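Local coordinates for DNMT2 (Spodoptera frugiperda, PDB 4H0N), which probably methylates cytosine 38 in the anticodon loop of tRNA(Asp), using S-adenosyl-L-methionine as methyl donor, and also acts as a DNA cytosine-5 methyltransferase, at residues S11-M16 / K298-P303; L60-I65 / L106-N111; Q144-C149 / S325-I330; K218-C223 / H239-T244. The protein carries 3 engineered substitutions. All coordinates share one frame; numbering follows the deposited sequence.

Contact 1 (S11-M16 / K298-P303); sequences SGIGGM and KSYNLP. With SAH (S-adenosyl-L-homocysteine), chain E.
Y300 meets I13 with its phenol oxygen: OH donates a hydrogen bond to the backbone O of I13, 2.5 Å away, and that carbonyl oxygen sits at the edge of the ring, in its plane. The same OH is packed against the isoleucine side chain, 3.2 Å from I13 CB, and the two side chains cross at about a right angle. The loop also offers backbone N-H groups to the amino-acid carboxylate of S-adenosyl-L-homocysteine: I13 N binds SAH O at 3.0 Å and G15 N binds SAH OXT at 3.2 Å. This is the glycine-rich loop of the class I methyltransferase fold, running from strand 4-9 into helix 15-23, with G14 as N-cap. Glycine is required at G12, where a CB would run into SAH O, and at G14, whose backbone angles would jam a CB against the preceding carbonyl. A phenylalanine in place of Y300 would probably leave the buried I13 carbonyl without this donor and the loop less firmly fixed behind the carboxylate. The Y300 ring is sent to the loop by a first torsion that sets CG opposite the backbone N (chi1 -167°). F296 meets it edge-to-face, while V42 and N46 of helix 37-46 and L291 of helix 287-293 pack around it; S318 and L314 adjoin I13.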
loop_
_atom_site.group_PDB
_atom_site.type_symbol
_atom_site.label_atom_id
_atom_site.label_comp_id
_atom_site.label_asym_id
_atom_site.label_seq_id
_atom_site.Cartn_x
_atom_site.Cartn_y
_atom_site.Cartn_z
ATOM N N SER A 11 7.405 -1.483 -8.379
ATOM C CA SER A 11 7.918 -2.175 -7.204
ATOM C C SER A 11 7.943 -1.336 -5.930
ATOM O O SER A 11 7.825 -1.880 -4.833
ATOM C CB SER A 11 9.316 -2.728 -7.489
ATOM O OG SER A 11 10.213 -1.687 -7.816
ATOM N N GLY A 12 8.100 -0.023 -6.076
ATOM C CA GLY A 12 8.172 0.881 -4.939
ATOM C C GLY A 12 9.284 0.515 -3.975
ATOM O O GLY A 12 10.413 0.264 -4.391
ATOM N N ILE A 13 8.967 0.476 -2.683
ATOM C CA ILE A 13 9.946 0.054 -1.685
ATOM C C ILE A 13 9.909 -1.463 -1.485
ATOM O O ILE A 13 10.597 -2.002 -0.618
ATOM C CB ILE A 13 9.762 0.774 -0.324
ATOM C CG1 ILE A 13 8.476 0.307 0.358
ATOM C CG2 ILE A 13 9.785 2.288 -0.498
ATOM C CD1 ILE A 13 8.230 0.960 1.689
ATOM N N GLY A 14 9.100 -2.145 -2.288
ATOM C CA GLY A 14 9.132 -3.595 -2.337
ATOM C C GLY A 14 8.230 -4.334 -1.363
ATOM O O GLY A 14 8.650 -5.310 -0.743
ATOM N N GLY A 15 6.988 -3.879 -1.235
ATOM C CA GLY A 15 6.021 -4.548 -0.382
ATOM C C GLY A 15 5.617 -5.899 -0.941
ATOM O O GLY A 15 5.418 -6.861 -0.197
ATOM N N MET A 16 5.493 -5.962 -2.264
ATOM C CA MET A 16 5.203 -7.207 -2.959
ATOM C C MET A 16 6.240 -8.265 -2.600
ATOM O O MET A 16 5.896 -9.373 -2.186
ATOM C CB MET A 16 5.210 -6.967 -4.465
ATOM C CG MET A 16 4.103 -6.057 -4.954
ATOM S SD MET A 16 2.479 -6.792 -4.705
ATOM C CE MET A 16 1.472 -5.779 -5.781
ATOM N N LYS A 298 10.439 -7.378 10.523
ATOM C CA LYS A 298 11.336 -6.592 11.364
ATOM C C LYS A 298 12.733 -6.460 10.759
ATOM O O LYS A 298 13.458 -5.506 11.050
ATOM C CB LYS A 298 11.408 -7.193 12.775
ATOM C CG LYS A 298 10.045 -7.410 13.444
ATOM C CD LYS A 298 9.428 -8.770 13.088
ATOM C CE LYS A 298 7.939 -8.647 12.762
ATOM N NZ LYS A 298 7.370 -9.900 12.177
ATOM N N SER A 299 13.103 -7.417 9.914
ATOM C CA SER A 299 14.359 -7.347 9.176
ATOM C C SER A 299 14.329 -6.198 8.172
ATOM O O SER A 299 15.374 -5.688 7.763
ATOM C CB SER A 299 14.652 -8.676 8.466
ATOM O OG SER A 299 13.485 -9.226 7.868
ATOM N N TYR A 300 13.123 -5.790 7.786
ATOM C CA TYR A 300 12.955 -4.687 6.851
ATOM C C TYR A 300 13.177 -3.363 7.561
ATOM O O TYR A 300 12.462 -3.026 8.506
ATOM C CB TYR A 300 11.562 -4.711 6.223
ATOM C CG TYR A 300 11.422 -3.804 5.025
ATOM C CD1 TYR A 300 11.502 -4.314 3.737
ATOM C CD2 TYR A 300 11.219 -2.435 5.179
ATOM C CE1 TYR A 300 11.379 -3.494 2.633
ATOM C CE2 TYR A 300 11.093 -1.603 4.076
ATOM C CZ TYR A 300 11.175 -2.141 2.805
ATOM O OH TYR A 300 11.054 -1.333 1.699
ATOM N N ASN A 301 14.170 -2.616 7.094
ATOM C CA ASN A 301 14.496 -1.329 7.681
ATOM C C ASN A 301 14.707 -0.273 6.612
ATOM O O ASN A 301 15.027 -0.595 5.469
ATOM C CB ASN A 301 15.740 -1.443 8.563
ATOM C CG ASN A 301 15.484 -2.247 9.829
ATOM O OD1 ASN A 301 14.375 -2.241 10.374
ATOM N ND2 ASN A 301 16.514 -2.941 10.305
ATOM N N LEU A 302 14.521 0.990 6.987
ATOM C CA LEU A 302 14.714 2.093 6.058
ATOM C C LEU A 302 16.102 2.701 6.208
ATOM O O LEU A 302 16.640 2.775 7.313
ATOM C CB LEU A 302 13.646 3.173 6.264
ATOM C CG LEU A 302 12.177 2.789 6.065
ATOM C CD1 LEU A 302 11.290 4.016 6.217
ATOM C CD2 LEU A 302 11.954 2.130 4.712
ATOM N N PRO A 303 16.694 3.130 5.085
ATOM C CA PRO A 303 17.964 3.858 5.119
ATOM C C PRO A 303 17.841 5.166 5.898
ATOM O O PRO A 303 16.871 5.904 5.721
ATOM C CB PRO A 303 18.228 4.157 3.640
ATOM C CG PRO A 303 17.503 3.079 2.902
ATOM C CD PRO A 303 16.261 2.831 3.708
HETATM N N SAH E . 3.629 -1.214 -4.276
HETATM C CA SAH E . 4.850 -0.416 -4.251
HETATM C CB SAH E . 4.686 0.950 -4.928
HETATM C CG SAH E . 3.317 1.319 -5.494
HETATM S SD SAH E . 3.148 3.116 -5.688
HETATM C C SAH E . 5.419 -0.280 -2.834
HETATM O O SAH E . 5.958 0.762 -2.456
HETATM O OXT SAH E . 5.369 -1.212 -2.034
HETATM C "C5'" SAH E . 3.555 3.061 -7.454
HETATM C "C4'" SAH E . 5.034 3.294 -7.768
HETATM O "O4'" SAH E . 5.280 2.973 -9.124
HETATM C "C3'" SAH E . 5.490 4.734 -7.573
HETATM O "O3'" SAH E . 6.385 4.806 -6.485
HETATM C "C2'" SAH E . 6.194 5.126 -8.864
HETATM O "O2'" SAH E . 7.513 5.560 -8.620
HETATM C "C1'" SAH E . 6.224 3.858 -9.697
HETATM N N9 SAH E . 5.887 4.120 -11.112
HETATM C C8 SAH E . 4.916 4.964 -11.589
HETATM N N7 SAH E . 4.927 4.915 -12.942
HETATM C C5 SAH E . 5.891 4.055 -13.338
HETATM C C6 SAH E . 6.325 3.639 -14.592
HETATM N N6 SAH E . 5.753 4.116 -15.694
HETATM N N1 SAH E . 7.355 2.726 -14.688
HETATM C C2 SAH E . 7.951 2.233 -13.543
HETATM N N3 SAH E . 7.517 2.651 -12.301
HETATM C C4 SAH E . 6.504 3.547 -12.198
#

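Contact 2 (L60-I65 / L106-N111); sequences LTPQVI and LDQLDN. With CA (calcium ion), chain F.
Q108 reaches P62, and L109 reaches P62 and I65, through two different first torsions. In Q108, CG stands between the backbone N and the carbonyl carbon (chi1 41°) and the chain is extended beyond it, which carries the side chain obliquely across the proline ring; in L109, CG is anti to the carbonyl carbon (chi1 -64°), which carries CD2 to the start of helix 62-67. The ring of P62 takes Q108 at its CG, 3.2 Å from Q108 NE2 and 3.5 Å from Q108 CG. L109 CD2 settles 3.7 Å from I65 CD1 and 3.9 Å from P62 CA. T61 is the N-cap of the helix: its OG1 accepts from V64 N at 2.9 Å, and its CB turns away from the 106-111 loop. Just before Q108 in the chain, D107 OD1 binds the calcium ion at 2.5 Å, together with the backbone O of G104. The contact joins the first turn of helix 62-67 to the loop between helix 99-105 and strand 114-119, and I65 continues inward to L7 of the central sheet. No hydrogen bond links the two segments; cohesion rests on apolar contact of P62 and I65 with L109, and the calcium ion, held by D107 and G104, makes no bond to the 60-65 segment.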
loop_
_atom_site.group_PDB
_atom_site.type_symbol
_atom_site.label_atom_id
_atom_site.label_comp_id
_atom_site.label_asym_id
_atom_site.label_seq_id
_atom_site.Cartn_x
_atom_site.Cartn_y
_atom_site.Cartn_z
ATOM N N LEU A 60 9.193 -1.882 -21.401
ATOM C CA LEU A 60 9.175 -3.329 -21.221
ATOM C C LEU A 60 8.539 -4.016 -22.414
ATOM O O LEU A 60 7.383 -3.766 -22.746
ATOM C CB LEU A 60 8.417 -3.720 -19.951
ATOM C CG LEU A 60 9.110 -3.446 -18.618
ATOM C CD1 LEU A 60 8.475 -4.273 -17.522
ATOM C CD2 LEU A 60 10.595 -3.741 -18.712
ATOM N N THR A 61 9.303 -4.892 -23.050
ATOM C CA THR A 61 8.817 -5.624 -24.203
ATOM C C THR A 61 8.505 -7.062 -23.817
ATOM O O THR A 61 9.144 -7.617 -22.926
ATOM C CB THR A 61 9.866 -5.623 -25.319
ATOM O OG1 THR A 61 10.949 -6.491 -24.961
ATOM C CG2 THR A 61 10.394 -4.218 -25.533
ATOM N N PRO A 62 7.503 -7.663 -24.474
ATOM C CA PRO A 62 7.208 -9.096 -24.337
ATOM C C PRO A 62 8.479 -9.914 -24.481
ATOM O O PRO A 62 8.715 -10.855 -23.729
ATOM C CB PRO A 62 6.293 -9.373 -25.531
ATOM C CG PRO A 62 5.591 -8.075 -25.759
ATOM C CD PRO A 62 6.524 -6.972 -25.333
ATOM N N GLN A 63 9.295 -9.521 -25.451
ATOM C CA GLN A 63 10.555 -10.178 -25.754
ATOM C C GLN A 63 11.463 -10.259 -24.535
ATOM O O GLN A 63 11.905 -11.343 -24.158
ATOM C CB GLN A 63 11.271 -9.447 -26.895
ATOM C CG GLN A 63 10.576 -9.547 -28.250
ATOM C CD GLN A 63 9.280 -8.753 -28.323
ATOM O OE1 GLN A 63 9.187 -7.639 -27.804
ATOM N NE2 GLN A 63 8.268 -9.329 -28.966
ATOM N N VAL A 64 11.741 -9.116 -23.916
ATOM C CA VAL A 64 12.639 -9.096 -22.766
ATOM C C VAL A 64 11.991 -9.758 -21.544
ATOM O O VAL A 64 12.671 -10.381 -20.723
ATOM C CB VAL A 64 13.142 -7.667 -22.443
ATOM C CG1 VAL A 64 12.024 -6.799 -21.890
ATOM C CG2 VAL A 64 14.292 -7.730 -21.462
ATOM N N ILE A 65 10.671 -9.640 -21.441
ATOM C CA ILE A 65 9.931 -10.317 -20.387
ATOM C C ILE A 65 10.020 -11.833 -20.579
ATOM O O ILE A 65 10.099 -12.589 -19.608
ATOM C CB ILE A 65 8.455 -9.860 -20.357
ATOM C CG1 ILE A 65 8.365 -8.403 -19.896
ATOM C CG2 ILE A 65 7.618 -10.755 -19.441
ATOM C CD1 ILE A 65 6.954 -7.843 -19.916
ATOM N N LEU A 106 -0.576 -7.972 -23.053
ATOM C CA LEU A 106 -0.918 -9.198 -22.336
ATOM C C LEU A 106 -0.976 -10.440 -23.237
ATOM O O LEU A 106 -0.517 -11.517 -22.857
ATOM C CB LEU A 106 -2.226 -9.028 -21.560
ATOM C CG LEU A 106 -2.472 -10.078 -20.473
ATOM C CD1 LEU A 106 -1.243 -10.257 -19.580
ATOM C CD2 LEU A 106 -3.683 -9.686 -19.645
ATOM N N ASP A 107 -1.527 -10.282 -24.437
ATOM C CA ASP A 107 -1.691 -11.400 -25.360
ATOM C C ASP A 107 -0.364 -11.985 -25.847
ATOM O O ASP A 107 -0.339 -13.047 -26.471
ATOM C CB ASP A 107 -2.529 -10.969 -26.563
ATOM C CG ASP A 107 -1.904 -9.817 -27.318
ATOM O OD1 ASP A 107 -1.379 -8.906 -26.656
ATOM O OD2 ASP A 107 -1.928 -9.824 -28.567
ATOM N N GLN A 108 0.735 -11.293 -25.579
ATOM C CA GLN A 108 2.038 -11.772 -26.012
ATOM C C GLN A 108 2.959 -12.019 -24.828
ATOM O O GLN A 108 4.177 -12.113 -24.981
ATOM C CB GLN A 108 2.663 -10.797 -27.003
ATOM C CG GLN A 108 2.466 -9.353 -26.619
ATOM C CD GLN A 108 2.573 -8.423 -27.806
ATOM O OE1 GLN A 108 2.211 -8.787 -28.924
ATOM N NE2 GLN A 108 3.067 -7.211 -27.569
ATOM N N LEU A 109 2.367 -12.114 -23.643
ATOM C CA LEU A 109 3.098 -12.544 -22.462
ATOM C C LEU A 109 2.800 -14.023 -22.258
ATOM O O LEU A 109 2.214 -14.422 -21.250
ATOM C CB LEU A 109 2.698 -11.712 -21.241
ATOM C CG LEU A 109 3.053 -10.221 -21.355
ATOM C CD1 LEU A 109 2.677 -9.435 -20.105
ATOM C CD2 LEU A 109 4.529 -10.028 -21.683
ATOM N N ASP A 110 3.218 -14.822 -23.241
ATOM C CA ASP A 110 2.835 -16.230 -23.366
ATOM C C ASP A 110 3.185 -17.091 -22.149
ATOM O O ASP A 110 2.480 -18.053 -21.847
ATOM C CB ASP A 110 3.473 -16.841 -24.623
ATOM C CG ASP A 110 3.336 -15.950 -25.853
ATOM O OD1 ASP A 110 4.355 -15.729 -26.549
ATOM O OD2 ASP A 110 2.210 -15.481 -26.134
ATOM N N ASN A 111 4.271 -16.740 -21.460
ATOM C CA ASN A 111 4.752 -17.501 -20.308
ATOM C C ASN A 111 4.051 -17.126 -19.000
ATOM O O ASN A 111 3.950 -17.954 -18.089
ATOM C CB ASN A 111 6.268 -17.330 -20.144
ATOM C CG ASN A 111 6.904 -18.428 -19.291
ATOM O OD1 ASN A 111 7.934 -18.988 -19.663
ATOM N ND2 ASN A 111 6.299 -18.733 -18.148
HETATM CA CA CA F . -1.484 -6.913 -28.153
#

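Contact 3 (Q144-C149 / S325-I330); sequences QEFLLC and SELLKI
One face of the F146 ring is covered by a methyl of L327: CD2 lies 3.6 Å from the ring centroid and 13° off the normal, a CH-pi contact placed almost over the centre. Its distances to the ring carbons are accordingly similar, the shortest being 3.6 Å from L327 CD2 to F146 CE1. The two side chains slide past each other in opposite directions; F146 stands on strand 141-148 with its CB toward the helix, and a first torsion that puts CG anti to the carbonyl carbon (chi1 -59°) presents the ring face to L327. L148, two residues along the same strand and on the same side of it, meets that methyl tip to tip, with CD1 3.9 Å from L327 CD2. Y163 of the neighbouring strand 161-168 touches F146, L148 and L327, and L116 of strand 114-119 touches L327 from further across the sheet. The last helix, 321-332, thus lies against one face of the seven-stranded sheet of the class I methyltransferase fold, here over its edge strand. Within that helix, K329 NZ and E326 OE2 form a weak, long salt bridge of 3.4 Å. Between strand and helix there is no hydrogen bond or charge pair; the buried join depends on dispersion and on the fit of one leucine methyl to an aromatic face.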
loop_
_atom_site.group_PDB
_atom_site.type_symbol
_atom_site.label_atom_id
_atom_site.label_comp_id
_atom_site.label_asym_id
_atom_site.label_seq_id
_atom_site.Cartn_x
_atom_site.Cartn_y
_atom_site.Cartn_z
ATOM N N GLN A 144 -10.412 -13.558 -9.823
ATOM C CA GLN A 144 -11.302 -13.092 -8.782
ATOM C C GLN A 144 -10.933 -11.657 -8.395
ATOM O O GLN A 144 -9.756 -11.344 -8.192
ATOM C CB GLN A 144 -11.219 -13.999 -7.563
ATOM C CG GLN A 144 -12.128 -13.567 -6.436
ATOM C CD GLN A 144 -13.594 -13.654 -6.808
ATOM O OE1 GLN A 144 -14.176 -14.742 -6.832
ATOM N NE2 GLN A 144 -14.204 -12.509 -7.095
ATOM N N GLU A 145 -11.935 -10.785 -8.315
ATOM C CA GLU A 145 -11.732 -9.430 -7.817
ATOM C C GLU A 145 -12.069 -9.336 -6.334
ATOM O O GLU A 145 -13.020 -9.955 -5.864
ATOM C CB GLU A 145 -12.593 -8.438 -8.593
ATOM C CG GLU A 145 -12.281 -8.364 -10.068
ATOM C CD GLU A 145 -13.053 -7.265 -10.764
ATOM O OE1 GLU A 145 -14.300 -7.264 -10.676
ATOM O OE2 GLU A 145 -12.412 -6.395 -11.392
ATOM N N PHE A 146 -11.289 -8.552 -5.597
ATOM C CA PHE A 146 -11.540 -8.351 -4.175
ATOM C C PHE A 146 -11.621 -6.868 -3.835
ATOM O O PHE A 146 -11.095 -6.022 -4.554
ATOM C CB PHE A 146 -10.421 -8.958 -3.329
ATOM C CG PHE A 146 -10.219 -10.435 -3.528
ATOM C CD1 PHE A 146 -9.395 -10.904 -4.537
ATOM C CD2 PHE A 146 -10.809 -11.352 -2.674
ATOM C CE1 PHE A 146 -9.188 -12.258 -4.704
ATOM C CE2 PHE A 146 -10.605 -12.705 -2.836
ATOM C CZ PHE A 146 -9.793 -13.157 -3.847
ATOM N N LEU A 147 -12.287 -6.568 -2.728
ATOM C CA LEU A 147 -12.193 -5.264 -2.088
ATOM C C LEU A 147 -11.906 -5.509 -0.609
ATOM O O LEU A 147 -12.819 -5.722 0.194
ATOM C CB LEU A 147 -13.475 -4.450 -2.274
ATOM C CG LEU A 147 -13.610 -3.647 -3.570
ATOM C CD1 LEU A 147 -14.983 -2.997 -3.667
ATOM C CD2 LEU A 147 -12.511 -2.590 -3.685
ATOM N N LEU A 148 -10.624 -5.491 -0.264
ATOM C CA LEU A 148 -10.182 -5.878 1.062
ATOM C C LEU A 148 -9.599 -4.737 1.863
ATOM O O LEU A 148 -8.941 -3.836 1.334
ATOM C CB LEU A 148 -9.142 -6.980 0.969
ATOM C CG LEU A 148 -9.646 -8.269 0.342
ATOM C CD1 LEU A 148 -8.530 -9.288 0.317
ATOM C CD2 LEU A 148 -10.842 -8.795 1.116
ATOM N N CYS A 149 -9.853 -4.808 3.160
ATOM C CA CYS A 149 -9.266 -3.924 4.138
ATOM C C CYS A 149 -8.468 -4.830 5.064
ATOM O O CYS A 149 -8.877 -5.963 5.317
ATOM C CB CYS A 149 -10.378 -3.226 4.907
ATOM S SG CYS A 149 -9.824 -1.884 5.928
ATOM N N SER A 325 0.079 -11.403 0.916
ATOM C CA SER A 325 0.543 -12.739 1.233
ATOM C C SER A 325 -0.642 -13.704 1.255
ATOM O O SER A 325 -0.564 -14.822 0.731
ATOM C CB SER A 325 1.265 -12.733 2.576
ATOM O OG SER A 325 1.903 -13.974 2.818
ATOM N N GLU A 326 -1.751 -13.262 1.838
ATOM C CA GLU A 326 -2.957 -14.086 1.875
ATOM C C GLU A 326 -3.587 -14.314 0.501
ATOM O O GLU A 326 -4.134 -15.382 0.242
ATOM C CB GLU A 326 -3.983 -13.513 2.856
ATOM C CG GLU A 326 -3.548 -13.617 4.308
ATOM C CD GLU A 326 -3.240 -15.047 4.725
ATOM O OE1 GLU A 326 -4.078 -15.944 4.479
ATOM O OE2 GLU A 326 -2.151 -15.278 5.294
ATOM N N LEU A 327 -3.517 -13.313 -0.374
ATOM C CA LEU A 327 -4.054 -13.448 -1.728
ATOM C C LEU A 327 -3.139 -14.322 -2.576
ATOM O O LEU A 327 -3.608 -15.104 -3.407
ATOM C CB LEU A 327 -4.234 -12.078 -2.385
ATOM C CG LEU A 327 -5.334 -11.162 -1.846
ATOM C CD1 LEU A 327 -5.206 -9.780 -2.444
ATOM C CD2 LEU A 327 -6.706 -11.732 -2.135
ATOM N N LEU A 328 -1.831 -14.187 -2.361
ATOM C CA LEU A 328 -0.853 -15.045 -3.028
ATOM C C LEU A 328 -1.099 -16.520 -2.717
ATOM O O LEU A 328 -1.008 -17.362 -3.610
ATOM C CB LEU A 328 0.581 -14.649 -2.657
ATOM C CG LEU A 328 1.148 -13.399 -3.338
ATOM C CD1 LEU A 328 2.481 -13.007 -2.721
ATOM C CD2 LEU A 328 1.305 -13.628 -4.824
ATOM N N LYS A 329 -1.419 -16.828 -1.461
ATOM C CA LYS A 329 -1.779 -18.198 -1.086
ATOM C C LYS A 329 -2.991 -18.675 -1.875
ATOM O O LYS A 329 -3.013 -19.798 -2.379
ATOM C CB LYS A 329 -2.063 -18.310 0.413
ATOM C CG LYS A 329 -0.842 -18.101 1.281
ATOM C CD LYS A 329 -1.209 -18.065 2.752
ATOM C CE LYS A 329 -0.083 -17.458 3.562
ATOM N NZ LYS A 329 -0.094 -17.935 4.969
ATOM N N ILE A 330 -3.993 -17.813 -1.985
ATOM C CA ILE A 330 -5.208 -18.150 -2.708
ATOM C C ILE A 330 -4.936 -18.309 -4.205
ATOM O O ILE A 330 -5.365 -19.285 -4.825
ATOM C CB ILE A 330 -6.293 -17.087 -2.464
ATOM C CG1 ILE A 330 -6.835 -17.221 -1.041
ATOM C CG2 ILE A 330 -7.420 -17.213 -3.469
ATOM C CD1 ILE A 330 -7.806 -16.147 -0.658
#

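Contact 4 (K218-C223 / H239-T244); sequences KVFDIC and HYADGT
A241 and D242 carry the second segment's side of the contact, against F220 and V219; both are poorly ordered, so their closest approaches are approximate. A241, buried, points its CB toward the 218-223 segment, 3.4 Å from F220 CE1, while its carbonyl O lies at the edge of the F220 ring, near its plane. A leucine in place of F220 would probably lose the flat ring edge that meets this carbonyl and leave the A241 methyl less well covered. D242 follows with CG anti to its backbone N (chi1 178°), which brings the carboxylate across V219 at about a right angle; its OD1 is modelled 3.1 Å from V219 CB. At G243, whose positive phi (86°) suits a glycine, the backbone N donates to a water at 3.3 Å, and that water donates to V219 O at 2.7 Å, the polar link between the segments. T244 turns back on its own loop, OG1 giving a weak bond to Y240 O. C216 also touches A241, and Y260 of helix 253-262 touches F220. Away from the cofactor site, the arrangement is a loop-to-loop join beside a small two-stranded parallel sheet, in which strand 222-223 pairs with strand 247-248 through D221 and C223.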
loop_
_atom_site.group_PDB
_atom_site.type_symbol
_atom_site.label_atom_id
_atom_site.label_comp_id
_atom_site.label_asym_id
_atom_site.label_seq_id
_atom_site.Cartn_x
_atom_site.Cartn_y
_atom_site.Cartn_z
ATOM N N LYS A 218 -9.369 19.552 15.481
ATOM C CA LYS A 218 -10.759 19.112 15.445
ATOM C C LYS A 218 -11.019 17.930 14.513
ATOM O O LYS A 218 -12.016 17.224 14.669
ATOM C CB LYS A 218 -11.692 20.275 15.095
ATOM C CG LYS A 218 -12.375 20.914 16.300
ATOM C CD LYS A 218 -12.906 19.850 17.261
ATOM C CE LYS A 218 -14.175 20.310 17.974
ATOM N NZ LYS A 218 -14.316 19.710 19.340
ATOM N N VAL A 219 -10.125 17.704 13.557
ATOM C CA VAL A 219 -10.343 16.654 12.564
ATOM C C VAL A 219 -9.304 15.543 12.636
ATOM O O VAL A 219 -9.170 14.746 11.709
ATOM C CB VAL A 219 -10.353 17.225 11.143
ATOM C CG1 VAL A 219 -11.585 18.087 10.924
ATOM C CG2 VAL A 219 -9.076 18.017 10.887
ATOM N N PHE A 220 -8.563 15.507 13.735
ATOM C CA PHE A 220 -7.611 14.438 13.977
ATOM C C PHE A 220 -8.361 13.182 14.370
ATOM O O PHE A 220 -9.380 13.255 15.053
ATOM C CB PHE A 220 -6.663 14.822 15.112
ATOM C CG PHE A 220 -5.508 15.673 14.678
ATOM C CD1 PHE A 220 -4.919 15.488 13.440
ATOM C CD2 PHE A 220 -5.002 16.652 15.515
ATOM C CE1 PHE A 220 -3.846 16.270 13.042
ATOM C CE2 PHE A 220 -3.933 17.442 15.121
ATOM C CZ PHE A 220 -3.357 17.252 13.882
ATOM N N ASP A 221 -7.867 12.032 13.926
ATOM C CA ASP A 221 -8.297 10.761 14.495
ATOM C C ASP A 221 -7.209 10.264 15.424
ATOM O O ASP A 221 -6.087 10.011 14.992
ATOM C CB ASP A 221 -8.556 9.703 13.427
ATOM C CG ASP A 221 -8.923 8.356 14.034
ATOM O OD1 ASP A 221 -8.291 7.340 13.676
ATOM O OD2 ASP A 221 -9.839 8.316 14.885
ATOM N N ILE A 222 -7.538 10.120 16.699
ATOM C CA ILE A 222 -6.538 9.743 17.679
ATOM C C ILE A 222 -6.552 8.250 17.977
ATOM O O ILE A 222 -7.611 7.624 18.038
ATOM C CB ILE A 222 -6.720 10.523 18.991
ATOM C CG1 ILE A 222 -7.161 11.959 18.692
ATOM C CG2 ILE A 222 -5.439 10.473 19.821
ATOM C CD1 ILE A 222 -6.188 13.018 19.138
ATOM N N CYS A 223 -5.362 7.686 18.156
ATOM C CA CYS A 223 -5.221 6.304 18.592
ATOM C C CYS A 223 -4.485 6.180 19.920
ATOM O O CYS A 223 -3.681 7.038 20.288
ATOM C CB CYS A 223 -4.511 5.478 17.528
ATOM S SG CYS A 223 -5.530 5.209 16.087
ATOM N N HIS A 239 2.056 16.169 6.396
ATOM C CA HIS A 239 2.028 17.360 5.545
ATOM C C HIS A 239 0.820 18.194 5.931
ATOM O O HIS A 239 0.877 19.426 5.999
ATOM C CB HIS A 239 1.838 16.988 4.074
ATOM C CG HIS A 239 3.040 16.392 3.413
ATOM N ND1 HIS A 239 3.129 16.258 2.043
ATOM C CD2 HIS A 239 4.187 15.880 3.916
ATOM C CE1 HIS A 239 4.282 15.695 1.730
ATOM N NE2 HIS A 239 4.943 15.455 2.848
ATOM N N TYR A 240 -0.292 17.492 6.122
ATOM C CA TYR A 240 -1.567 18.091 6.474
ATOM C C TYR A 240 -2.140 17.261 7.598
ATOM O O TYR A 240 -1.677 16.152 7.859
ATOM C CB TYR A 240 -2.513 18.088 5.279
ATOM C CG TYR A 240 -1.875 18.655 4.039
ATOM C CD1 TYR A 240 -1.694 20.024 3.894
ATOM C CD2 TYR A 240 -1.439 17.821 3.017
ATOM C CE1 TYR A 240 -1.101 20.551 2.758
ATOM C CE2 TYR A 240 -0.844 18.336 1.876
ATOM C CZ TYR A 240 -0.678 19.702 1.751
ATOM O OH TYR A 240 -0.088 20.223 0.618
ATOM N N ALA A 241 -3.158 17.792 8.258
ATOM C CA ALA A 241 -3.591 17.238 9.528
ATOM C C ALA A 241 -4.646 16.168 9.343
ATOM O O ALA A 241 -5.063 15.518 10.301
ATOM C CB ALA A 241 -4.137 18.347 10.393
ATOM N N ASP A 242 -5.065 15.969 8.103
ATOM C CA ASP A 242 -6.418 15.501 7.903
ATOM C C ASP A 242 -6.680 14.566 6.719
ATOM O O ASP A 242 -6.507 14.939 5.556
ATOM C CB ASP A 242 -7.306 16.729 7.810
ATOM C CG ASP A 242 -8.719 16.381 7.555
ATOM O OD1 ASP A 242 -9.392 15.976 8.519
ATOM O OD2 ASP A 242 -9.142 16.504 6.391
ATOM N N GLY A 243 -7.134 13.356 7.044
ATOM C CA GLY A 243 -7.415 12.337 6.054
ATOM C C GLY A 243 -6.160 11.558 5.735
ATOM O O GLY A 243 -6.197 10.573 5.003
ATOM N N THR A 244 -5.048 11.992 6.317
ATOM C CA THR A 244 -3.734 11.471 5.963
ATOM C C THR A 244 -3.300 10.285 6.821
ATOM O O THR A 244 -2.410 9.526 6.438
ATOM C CB THR A 244 -2.681 12.559 6.104
ATOM O OG1 THR A 244 -2.570 12.918 7.485
ATOM C CG2 THR A 244 -3.076 13.786 5.285
HETATM O O HOH W 1 -8.220 12.818 10.060
#

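Overall arrangement
Only contact 1 touches S-adenosyl-L-homocysteine, and the other three lie away from it. Contact 3 comes closest to contact 1, with centres 20 Å apart and nearest atoms about 5 Å apart; its L327 side chain, packed over the sheet's edge strand, lies about 12 Å from the ligand. Contact 2, 27 Å from contact 1 between centres, holds one residue of the calcium site, and its I65 side chain is also about 12 Å from the ligand. Contact 4 lies 25 Å from contact 1 and 44 Å from contact 2, centre to centre, on the opposite side of the chain's centre from contact 2. Along the chain, contacts 2 and 4 are nested within the loop closed by contact 1, whereas contacts 1 and 3 interleave.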